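Local coordinates for protein phospholipase C-beta (PLC-beta) (Sepia officinalis, PDB 3QR0) that belongs to the phospholipase C-beta family and joins PH, EF-hand-like, TIM-barrel and C2 domains in one calcium-binding chain, at residues I657-L662 against A761-H766; I667-E672 against M697-D702; L392-V397 against A429-E434. All blocks are in the same frame, centred on the assembly; numbering follows the deposited sequence.

Interaction 1: residues I657-L662 against A761-H766; sequences ISAQFL and ASVFAH
Strands 657-660 and 761-766 run antiparallel, 4.5 Å apart at closest approach with 165° between their directions, and pair as the central strands of a four-stranded sheet of the C2 beta sandwich. The pairing contains a classic beta bulge: Ile-657 and Ser-658 both face Phe-764, whose O accepts Ile-657 N at 3.0 Å and Ser-658 N at 3.1 Å. In return Phe-764 N donates to Ser-658 O at 2.7 Å. Gln-660 and Ser-762 form the next hydrogen-bonded pair, and Ala-659 and Val-763 make the tight non-hydrogen-bonded pair between.

The Ile-657 side chain runs alongside that of Phe-764, its CD1 3.8 Å from Phe-764 CE2. The phenyl ring stands on the same face as Ser-658 and Gln-660, turned toward helix 230-238, and Arg-228 adds a cation-pi contact. On this face Ser-658 OG is hydrogen-bonded to Glu-230 of helix 230-238 and Gln-660 OE1 to Gln-151 of helix 151-165, whereas Ser-762 OG turns to Leu-760 O. The Gln-660 chain bends at chi2 (80°), which folds its amide back along the strand until NE2 lies 3.9 Å from Phe-764 CB. Beyond the last strand pair, Ala-761 CB rests 3.3 Å from Phe-661 O.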
loop_
_atom_site.group_PDB
_atom_site.type_symbol
_atom_site.label_atom_id
_atom_site.label_comp_id
_atom_site.label_asym_id
_atom_site.label_seq_id
_atom_site.Cartn_x
_atom_site.Cartn_y
_atom_site.Cartn_z
ATOM N N ILE A 657 -14.447 14.195 12.859
ATOM C CA ILE A 657 -15.016 15.543 12.882
ATOM C C ILE A 657 -15.719 15.870 11.570
ATOM O O ILE A 657 -16.900 16.226 11.562
ATOM C CB ILE A 657 -13.925 16.597 13.181
ATOM C CG1 ILE A 657 -13.342 16.366 14.583
ATOM C CG2 ILE A 657 -14.488 18.003 13.104
ATOM C CD1 ILE A 657 -12.079 17.151 14.848
ATOM N N SER A 658 -14.996 15.738 10.462
ATOM C CA SER A 658 -15.539 16.079 9.157
ATOM C C SER A 658 -14.799 15.355 8.039
ATOM O O SER A 658 -13.839 14.631 8.286
ATOM C CB SER A 658 -15.455 17.591 8.939
ATOM O OG SER A 658 -14.108 18.019 8.849
ATOM N N ALA A 659 -15.272 15.545 6.813
ATOM C CA ALA A 659 -14.587 15.040 5.628
ATOM C C ALA A 659 -14.683 16.056 4.506
ATOM O O ALA A 659 -15.583 16.892 4.498
ATOM C CB ALA A 659 -15.170 13.703 5.190
ATOM N N GLN A 660 -13.735 15.989 3.575
ATOM C CA GLN A 660 -13.690 16.895 2.437
ATOM C C GLN A 660 -13.587 16.121 1.131
ATOM O O GLN A 660 -12.846 15.144 1.040
ATOM C CB GLN A 660 -12.497 17.846 2.544
ATOM C CG GLN A 660 -12.502 18.728 3.796
ATOM C CD GLN A 660 -12.000 18.008 5.027
ATOM O OE1 GLN A 660 -10.948 17.360 4.998
ATOM N NE2 GLN A 660 -12.751 18.112 6.124
ATOM N N PHE A 661 -14.339 16.575 0.131
ATOM C CA PHE A 661 -14.210 16.103 -1.244
ATOM C C PHE A 661 -14.324 14.595 -1.370
ATOM O O PHE A 661 -13.513 13.960 -2.034
ATOM C CB PHE A 661 -12.889 16.579 -1.848
ATOM C CG PHE A 661 -12.714 18.062 -1.816
ATOM C CD1 PHE A 661 -13.521 18.880 -2.587
ATOM C CD2 PHE A 661 -11.740 18.642 -1.019
ATOM C CE1 PHE A 661 -13.363 20.257 -2.563
ATOM C CE2 PHE A 661 -11.572 20.012 -0.997
ATOM C CZ PHE A 661 -12.387 20.821 -1.766
ATOM N N LEU A 662 -15.332 14.026 -0.722
ATOM C CA LEU A 662 -15.563 12.588 -0.811
ATOM C C LEU A 662 -16.018 12.168 -2.202
ATOM O O LEU A 662 -15.749 11.048 -2.623
ATOM C CB LEU A 662 -16.596 12.135 0.220
ATOM C CG LEU A 662 -16.160 12.215 1.680
ATOM C CD1 LEU A 662 -17.264 11.644 2.556
ATOM C CD2 LEU A 662 -14.836 11.479 1.916
ATOM N N ALA A 761 -9.984 13.690 -1.401
ATOM C CA ALA A 761 -10.851 13.044 -0.411
ATOM C C ALA A 761 -10.096 12.824 0.891
ATOM O O ALA A 761 -9.062 12.153 0.909
ATOM C CB ALA A 761 -11.409 11.716 -0.943
ATOM N N SER A 762 -10.612 13.408 1.972
ATOM C CA SER A 762 -9.945 13.388 3.268
ATOM C C SER A 762 -10.952 13.359 4.411
ATOM O O SER A 762 -12.071 13.842 4.273
ATOM C CB SER A 762 -9.068 14.631 3.444
ATOM O OG SER A 762 -8.173 14.808 2.356
ATOM N N VAL A 763 -10.534 12.779 5.529
ATOM C CA VAL A 763 -11.260 12.891 6.791
ATOM C C VAL A 763 -10.440 13.794 7.706
ATOM O O VAL A 763 -9.210 13.705 7.730
ATOM C CB VAL A 763 -11.486 11.509 7.443
ATOM C CG1 VAL A 763 -11.948 11.650 8.899
ATOM C CG2 VAL A 763 -12.514 10.714 6.644
ATOM N N PHE A 764 -11.119 14.676 8.431
ATOM C CA PHE A 764 -10.492 15.482 9.470
ATOM C C PHE A 764 -10.906 14.889 10.820
ATOM O O PHE A 764 -12.102 14.676 11.075
ATOM C CB PHE A 764 -10.919 16.945 9.338
ATOM C CG PHE A 764 -10.277 17.871 10.337
ATOM C CD1 PHE A 764 -8.904 18.095 10.318
ATOM C CD2 PHE A 764 -11.051 18.539 11.281
ATOM C CE1 PHE A 764 -8.307 18.957 11.233
ATOM C CE2 PHE A 764 -10.464 19.405 12.200
ATOM C CZ PHE A 764 -9.089 19.611 12.180
ATOM N N ALA A 765 -9.915 14.598 11.661
ATOM C CA ALA A 765 -10.148 13.905 12.929
ATOM C C ALA A 765 -9.247 14.443 14.039
ATOM O O ALA A 765 -8.227 15.086 13.767
ATOM C CB ALA A 765 -9.907 12.407 12.747
ATOM N N HIS A 766 -9.627 14.176 15.286
ATOM C CA HIS A 766 -8.735 14.378 16.422
ATOM C C HIS A 766 -8.337 13.017 16.984
ATOM O O HIS A 766 -9.186 12.141 17.188
ATOM C CB HIS A 766 -9.370 15.223 17.520
ATOM C CG HIS A 766 -8.424 15.567 18.630
ATOM N ND1 HIS A 766 -8.240 14.759 19.732
ATOM C CD2 HIS A 766 -7.594 16.625 18.799
ATOM C CE1 HIS A 766 -7.347 15.309 20.536
ATOM N NE2 HIS A 766 -6.937 16.441 19.991
#

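Interaction 2: residues I667-E672 against M697-D702; sequences ISSYVE and MDPYYD
A buried side-chain contact, centred on one tyrosine, joins the start of strand 669-676 to the loop between strands 686-688 and 706-711. No backbone bond links segments 667-672 and 697-702, whose nearest CA atoms, such as those of Ser-669 and Pro-699, are 8.0 Å apart. The phenol of Tyr-701 bridges the gap and is gripped in two ways, by a hydroxyl at its end and a methyl over its face.

Ser-669 OG and Tyr-701 OH share a hydrogen bond of 2.7 Å. The serine oxygen comes in at the ring edge, near the ring plane, where it also lies 3.6 Å from Tyr-701 CZ. A chi1 of 70° at Ser-669, with OG between the backbone N and the carbonyl carbon, sets this oxygen where it meets the phenol oxygen. Ser-669 and Val-671, two positions apart on the strand, both direct their side chains at the loop.

The strand belongs to one sheet of the C2 beta sandwich, and Tyr-701 reaches it from the side of the other: its ring also touches Ile-656 and Ala-659 of strand 650-660, while Val-671 packs on Ile-721 and Val-723 of its own sheet. The tyrosine thus lies in the interior between the layers, with Leu-662 touching both it and Ser-669.

Val-671 CG2 sits over one face of the ring in a CH-pi contact, 4.0 Å from the Tyr-701 centroid and 27° off the normal. It is displaced toward the hydroxyl-bearing rim, with Tyr-701 CZ 3.6 Å away. The valine lies roughly perpendicular to the tyrosine side chain. At the margin of the contact, Pro-699 CG comes to 4.2 Å from Ser-669 OG.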
loop_
_atom_site.group_PDB
_atom_site.type_symbol
_atom_site.label_atom_id
_atom_site.label_comp_id
_atom_site.label_asym_id
_atom_site.label_seq_id
_atom_site.Cartn_x
_atom_site.Cartn_y
_atom_site.Cartn_z
ATOM N N ILE A 667 -23.484 12.779 -2.292
ATOM C CA ILE A 667 -23.691 11.477 -1.654
ATOM C C ILE A 667 -24.040 11.630 -0.175
ATOM O O ILE A 667 -23.835 12.692 0.420
ATOM C CB ILE A 667 -22.438 10.567 -1.775
ATOM C CG1 ILE A 667 -21.218 11.203 -1.095
ATOM C CG2 ILE A 667 -22.131 10.279 -3.236
ATOM C CD1 ILE A 667 -20.154 10.207 -0.701
ATOM N N SER A 668 -24.583 10.563 0.401
ATOM C CA SER A 668 -24.751 10.447 1.843
ATOM C C SER A 668 -23.651 9.513 2.338
ATOM O O SER A 668 -23.399 8.482 1.717
ATOM C CB SER A 668 -26.128 9.882 2.182
ATOM O OG SER A 668 -27.153 10.713 1.659
ATOM N N SER A 669 -22.981 9.874 3.429
ATOM C CA SER A 669 -21.815 9.116 3.889
ATOM C C SER A 669 -21.780 8.891 5.390
ATOM O O SER A 669 -22.442 9.587 6.157
ATOM C CB SER A 669 -20.529 9.829 3.477
ATOM O OG SER A 669 -20.349 11.026 4.213
ATOM N N TYR A 670 -20.991 7.897 5.789
ATOM C CA TYR A 670 -20.628 7.701 7.182
ATOM C C TYR A 670 -19.192 7.196 7.278
ATOM O O TYR A 670 -18.590 6.786 6.279
ATOM C CB TYR A 670 -21.604 6.746 7.891
ATOM C CG TYR A 670 -21.676 5.342 7.321
ATOM C CD1 TYR A 670 -20.728 4.381 7.662
ATOM C CD2 TYR A 670 -22.708 4.967 6.465
ATOM C CE1 TYR A 670 -20.793 3.088 7.152
ATOM C CE2 TYR A 670 -22.785 3.670 5.951
ATOM C CZ TYR A 670 -21.825 2.737 6.300
ATOM O OH TYR A 670 -21.880 1.457 5.789
ATOM N N VAL A 671 -18.655 7.242 8.489
ATOM C CA VAL A 671 -17.279 6.854 8.749
ATOM C C VAL A 671 -17.246 5.819 9.862
ATOM O O VAL A 671 -17.992 5.918 10.843
ATOM C CB VAL A 671 -16.419 8.067 9.138
ATOM C CG1 VAL A 671 -14.947 7.652 9.339
ATOM C CG2 VAL A 671 -16.544 9.160 8.075
ATOM N N GLU A 672 -16.403 4.810 9.675
ATOM C CA GLU A 672 -16.180 3.767 10.664
ATOM C C GLU A 672 -14.708 3.742 11.080
ATOM O O GLU A 672 -13.828 4.120 10.307
ATOM C CB GLU A 672 -16.556 2.411 10.079
ATOM C CG GLU A 672 -18.033 2.195 9.879
ATOM C CD GLU A 672 -18.311 0.893 9.159
ATOM O OE1 GLU A 672 -18.125 0.857 7.926
ATOM O OE2 GLU A 672 -18.697 -0.092 9.827
ATOM N N MET A 697 -19.064 17.090 -0.505
ATOM C CA MET A 697 -18.021 18.118 -0.565
ATOM C C MET A 697 -17.443 18.448 0.811
ATOM O O MET A 697 -16.225 18.513 0.970
ATOM C CB MET A 697 -18.571 19.387 -1.232
ATOM C CG MET A 697 -17.541 20.487 -1.482
ATOM S SD MET A 697 -18.172 21.803 -2.560
ATOM C CE MET A 697 -18.006 21.024 -4.168
ATOM N N ASP A 698 -18.307 18.660 1.799
ATOM C CA ASP A 698 -17.842 19.007 3.140
ATOM C C ASP A 698 -18.782 18.549 4.263
ATOM O O ASP A 698 -19.231 19.363 5.060
ATOM C CB ASP A 698 -17.554 20.517 3.227
ATOM C CG ASP A 698 -18.780 21.387 2.956
ATOM O OD1 ASP A 698 -19.856 20.860 2.608
ATOM O OD2 ASP A 698 -18.659 22.623 3.097
ATOM N N PRO A 699 -19.057 17.233 4.343
ATOM C CA PRO A 699 -19.915 16.721 5.416
ATOM C C PRO A 699 -19.303 16.966 6.794
ATOM O O PRO A 699 -18.100 16.786 6.962
ATOM C CB PRO A 699 -19.993 15.217 5.121
ATOM C CG PRO A 699 -18.765 14.919 4.312
ATOM C CD PRO A 699 -18.548 16.148 3.481
ATOM N N TYR A 700 -20.124 17.375 7.759
ATOM C CA TYR A 700 -19.648 17.682 9.111
ATOM C C TYR A 700 -20.275 16.716 10.114
ATOM O O TYR A 700 -21.401 16.910 10.553
ATOM C CB TYR A 700 -19.966 19.148 9.447
ATOM C CG TYR A 700 -19.515 19.643 10.816
ATOM C CD1 TYR A 700 -18.288 19.270 11.356
ATOM C CD2 TYR A 700 -20.309 20.525 11.552
ATOM C CE1 TYR A 700 -17.875 19.737 12.605
ATOM C CE2 TYR A 700 -19.902 21.000 12.801
ATOM C CZ TYR A 700 -18.678 20.603 13.315
ATOM O OH TYR A 700 -18.262 21.057 14.543
ATOM N N TYR A 701 -19.540 15.663 10.466
ATOM C CA TYR A 701 -20.079 14.589 11.309
ATOM C C TYR A 701 -20.159 15.020 12.768
ATOM O O TYR A 701 -21.159 14.764 13.438
ATOM C CB TYR A 701 -19.238 13.310 11.195
ATOM C CG TYR A 701 -19.001 12.861 9.773
ATOM C CD1 TYR A 701 -19.982 12.167 9.059
ATOM C CD2 TYR A 701 -17.804 13.144 9.134
ATOM C CE1 TYR A 701 -19.761 11.762 7.745
ATOM C CE2 TYR A 701 -17.576 12.745 7.826
ATOM C CZ TYR A 701 -18.553 12.058 7.136
ATOM O OH TYR A 701 -18.307 11.673 5.836
ATOM N N ASP A 702 -19.102 15.675 13.250
ATOM C CA ASP A 702 -19.008 16.100 14.642
ATOM C C ASP A 702 -19.436 14.965 15.573
ATOM O O ASP A 702 -20.346 15.117 16.396
ATOM C CB ASP A 702 -19.865 17.352 14.871
ATOM C CG ASP A 702 -19.649 17.970 16.239
ATOM O OD1 ASP A 702 -18.536 17.850 16.793
ATOM O OD2 ASP A 702 -20.596 18.579 16.758
#

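Interaction 3: residues L392-V397 against A429-E434; sequences LFKDVV and AQYCNE
Tyr-431 meets Lys-394 with the face of its ring and Phe-393 with its edge, while Val-397 packs against the Tyr-431 CB. The lysine, extended beyond CG, runs obliquely across the phenol and lays CD over one face. This CH-pi contact measures 4.1 Å from Lys-394 CD to the Tyr-431 centroid, 14° off the ring normal. Phe-393 has CG anti to its backbone N (chi1 176°), a setting that carries its ring toward helix 422-436. There the ring presents its edge: CE2 is 4.2 Å from Tyr-431 CB, and CZ is 3.9 Å from Cys-432 SG, a sulfur-aromatic contact in the ring plane. Val-397 CG2 approaches Tyr-431 CB to 4.1 Å.

Helical segments 393-397 and 429-434 run nearly parallel, with 26° between their directions, in the X-domain part of the TIM barrel, on the outer side of the strands. Phe-393 also touches Leu-369 and Cys-371, so its ring is wedged between helix 422-436 and strand 366-372. No hydrogen bond joins the two segments; Tyr-431 OH is instead bonded to Glu-378. Cohesion across the pair therefore comes mainly from apolar, CH-pi and sulfur-aromatic contacts, with the aliphatic part of the exposed Lys-394 lying over the tyrosine ring.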
loop_
_atom_site.group_PDB
_atom_site.type_symbol
_atom_site.label_atom_id
_atom_site.label_comp_id
_atom_site.label_asym_id
_atom_site.label_seq_id
_atom_site.Cartn_x
_atom_site.Cartn_y
_atom_site.Cartn_z
ATOM N N LEU A 392 2.407 -20.056 -19.398
ATOM C CA LEU A 392 3.718 -20.711 -19.508
ATOM C C LEU A 392 4.580 -20.333 -18.316
ATOM O O LEU A 392 4.654 -19.163 -17.946
ATOM C CB LEU A 392 4.448 -20.321 -20.799
ATOM C CG LEU A 392 4.076 -21.021 -22.108
ATOM C CD1 LEU A 392 4.912 -20.440 -23.248
ATOM C CD2 LEU A 392 4.276 -22.534 -22.017
ATOM N N PHE A 393 5.233 -21.322 -17.717
ATOM C CA PHE A 393 6.166 -21.067 -16.624
ATOM C C PHE A 393 7.277 -20.105 -17.061
ATOM O O PHE A 393 7.639 -19.187 -16.321
ATOM C CB PHE A 393 6.774 -22.377 -16.120
ATOM C CG PHE A 393 7.826 -22.182 -15.065
ATOM C CD1 PHE A 393 7.479 -22.135 -13.727
ATOM C CD2 PHE A 393 9.162 -22.027 -15.416
ATOM C CE1 PHE A 393 8.448 -21.933 -12.747
ATOM C CE2 PHE A 393 10.135 -21.832 -14.444
ATOM C CZ PHE A 393 9.778 -21.787 -13.108
ATOM N N LYS A 394 7.811 -20.326 -18.261
ATOM C CA LYS A 394 8.876 -19.481 -18.816
ATOM C C LYS A 394 8.474 -18.001 -18.854
ATOM O O LYS A 394 9.250 -17.136 -18.442
ATOM C CB LYS A 394 9.257 -19.967 -20.223
ATOM C CG LYS A 394 10.402 -19.226 -20.893
ATOM C CD LYS A 394 10.727 -19.890 -22.232
ATOM C CE LYS A 394 11.775 -19.137 -23.028
ATOM N NZ LYS A 394 12.258 -19.957 -24.176
ATOM N N ASP A 395 7.264 -17.717 -19.331
ATOM C CA ASP A 395 6.761 -16.342 -19.359
ATOM C C ASP A 395 6.711 -15.731 -17.956
ATOM O O ASP A 395 7.087 -14.575 -17.771
ATOM C CB ASP A 395 5.365 -16.265 -20.001
ATOM C CG ASP A 395 5.385 -16.524 -21.501
ATOM O OD1 ASP A 395 6.476 -16.512 -22.111
ATOM O OD2 ASP A 395 4.299 -16.735 -22.080
ATOM N N VAL A 396 6.248 -16.500 -16.974
ATOM C CA VAL A 396 6.167 -16.003 -15.597
ATOM C C VAL A 396 7.550 -15.615 -15.039
ATOM O O VAL A 396 7.715 -14.523 -14.481
ATOM C CB VAL A 396 5.462 -17.019 -14.657
ATOM C CG1 VAL A 396 5.639 -16.624 -13.204
ATOM C CG2 VAL A 396 3.979 -17.129 -15.004
ATOM N N VAL A 397 8.548 -16.483 -15.188
ATOM C CA VAL A 397 9.868 -16.183 -14.603
ATOM C C VAL A 397 10.567 -14.992 -15.264
ATOM O O VAL A 397 11.265 -14.233 -14.593
ATOM C CB VAL A 397 10.811 -17.413 -14.523
ATOM C CG1 VAL A 397 10.302 -18.407 -13.463
ATOM C CG2 VAL A 397 10.977 -18.080 -15.875
ATOM N N ALA A 429 14.104 -25.492 -13.821
ATOM C CA ALA A 429 15.428 -25.092 -13.339
ATOM C C ALA A 429 16.190 -24.313 -14.396
ATOM O O ALA A 429 16.813 -23.296 -14.095
ATOM C CB ALA A 429 16.232 -26.315 -12.910
ATOM N N GLN A 430 16.128 -24.791 -15.635
ATOM C CA GLN A 430 16.795 -24.133 -16.754
ATOM C C GLN A 430 16.285 -22.708 -16.947
ATOM O O GLN A 430 17.080 -21.776 -17.072
ATOM C CB GLN A 430 16.594 -24.933 -18.044
ATOM C CG GLN A 430 17.275 -24.325 -19.256
ATOM C CD GLN A 430 17.009 -25.105 -20.530
ATOM O OE1 GLN A 430 16.850 -26.327 -20.511
ATOM N NE2 GLN A 430 16.967 -24.395 -21.650
ATOM N N TYR A 431 14.964 -22.539 -16.960
ATOM C CA TYR A 431 14.367 -21.218 -17.196
ATOM C C TYR A 431 14.573 -20.260 -16.023
ATOM O O TYR A 431 14.685 -19.052 -16.231
ATOM C CB TYR A 431 12.880 -21.327 -17.565
ATOM C CG TYR A 431 12.594 -22.164 -18.802
ATOM C CD1 TYR A 431 13.417 -22.100 -19.927
ATOM C CD2 TYR A 431 11.495 -23.013 -18.846
ATOM C CE1 TYR A 431 13.156 -22.868 -21.048
ATOM C CE2 TYR A 431 11.220 -23.780 -19.963
ATOM C CZ TYR A 431 12.052 -23.706 -21.062
ATOM O OH TYR A 431 11.788 -24.474 -22.172
ATOM N N CYS A 432 14.626 -20.789 -14.800
ATOM C CA CYS A 432 15.012 -19.975 -13.643
ATOM C C CYS A 432 16.416 -19.421 -13.855
ATOM O O CYS A 432 16.651 -18.230 -13.677
ATOM C CB CYS A 432 14.989 -20.784 -12.344
ATOM S SG CYS A 432 13.338 -21.096 -11.690
ATOM N N ASN A 433 17.343 -20.294 -14.237
ATOM C CA ASN A 433 18.726 -19.883 -14.470
ATOM C C ASN A 433 18.825 -18.829 -15.569
ATOM O O ASN A 433 19.464 -17.790 -15.391
ATOM C CB ASN A 433 19.603 -21.094 -14.806
ATOM C CG ASN A 433 19.930 -21.933 -13.582
ATOM O OD1 ASN A 433 20.484 -21.430 -12.605
ATOM N ND2 ASN A 433 19.597 -23.217 -13.632
ATOM N N GLU A 434 18.168 -19.091 -16.693
ATOM C CA GLU A 434 18.241 -18.197 -17.844
ATOM C C GLU A 434 17.511 -16.874 -17.609
ATOM O O GLU A 434 17.990 -15.826 -18.032
ATOM C CB GLU A 434 17.713 -18.896 -19.099
ATOM C CG GLU A 434 18.628 -20.033 -19.567
ATOM C CD GLU A 434 18.056 -20.844 -20.723
ATOM O OE1 GLU A 434 16.939 -20.540 -21.195
ATOM O OE2 GLU A 434 18.735 -21.798 -21.156
#

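In the fold
From the N terminus, interaction 3 comes first: it closes a loop of 31 residues within the X-domain part of the TIM barrel, bringing helix 393-403 beside helix 422-436. The chain completes the barrel before entering the C2 domain, where strand 650-660 opens interaction 1. That contact closes only after 98 further residues, and interaction 2, with 24 residues between its segments, is nested inside this loop. Interactions 1 and 2 touch directly, their centres 8 Å apart: segment 697-702 runs beside segment 657-662, so the loop that carries Tyr-701 is tied both to strand 650-660 of one sheet and to strand 669-676 of the other. Interaction 3 lies across the chain's centre, about 48 Å from interaction 1 between centres.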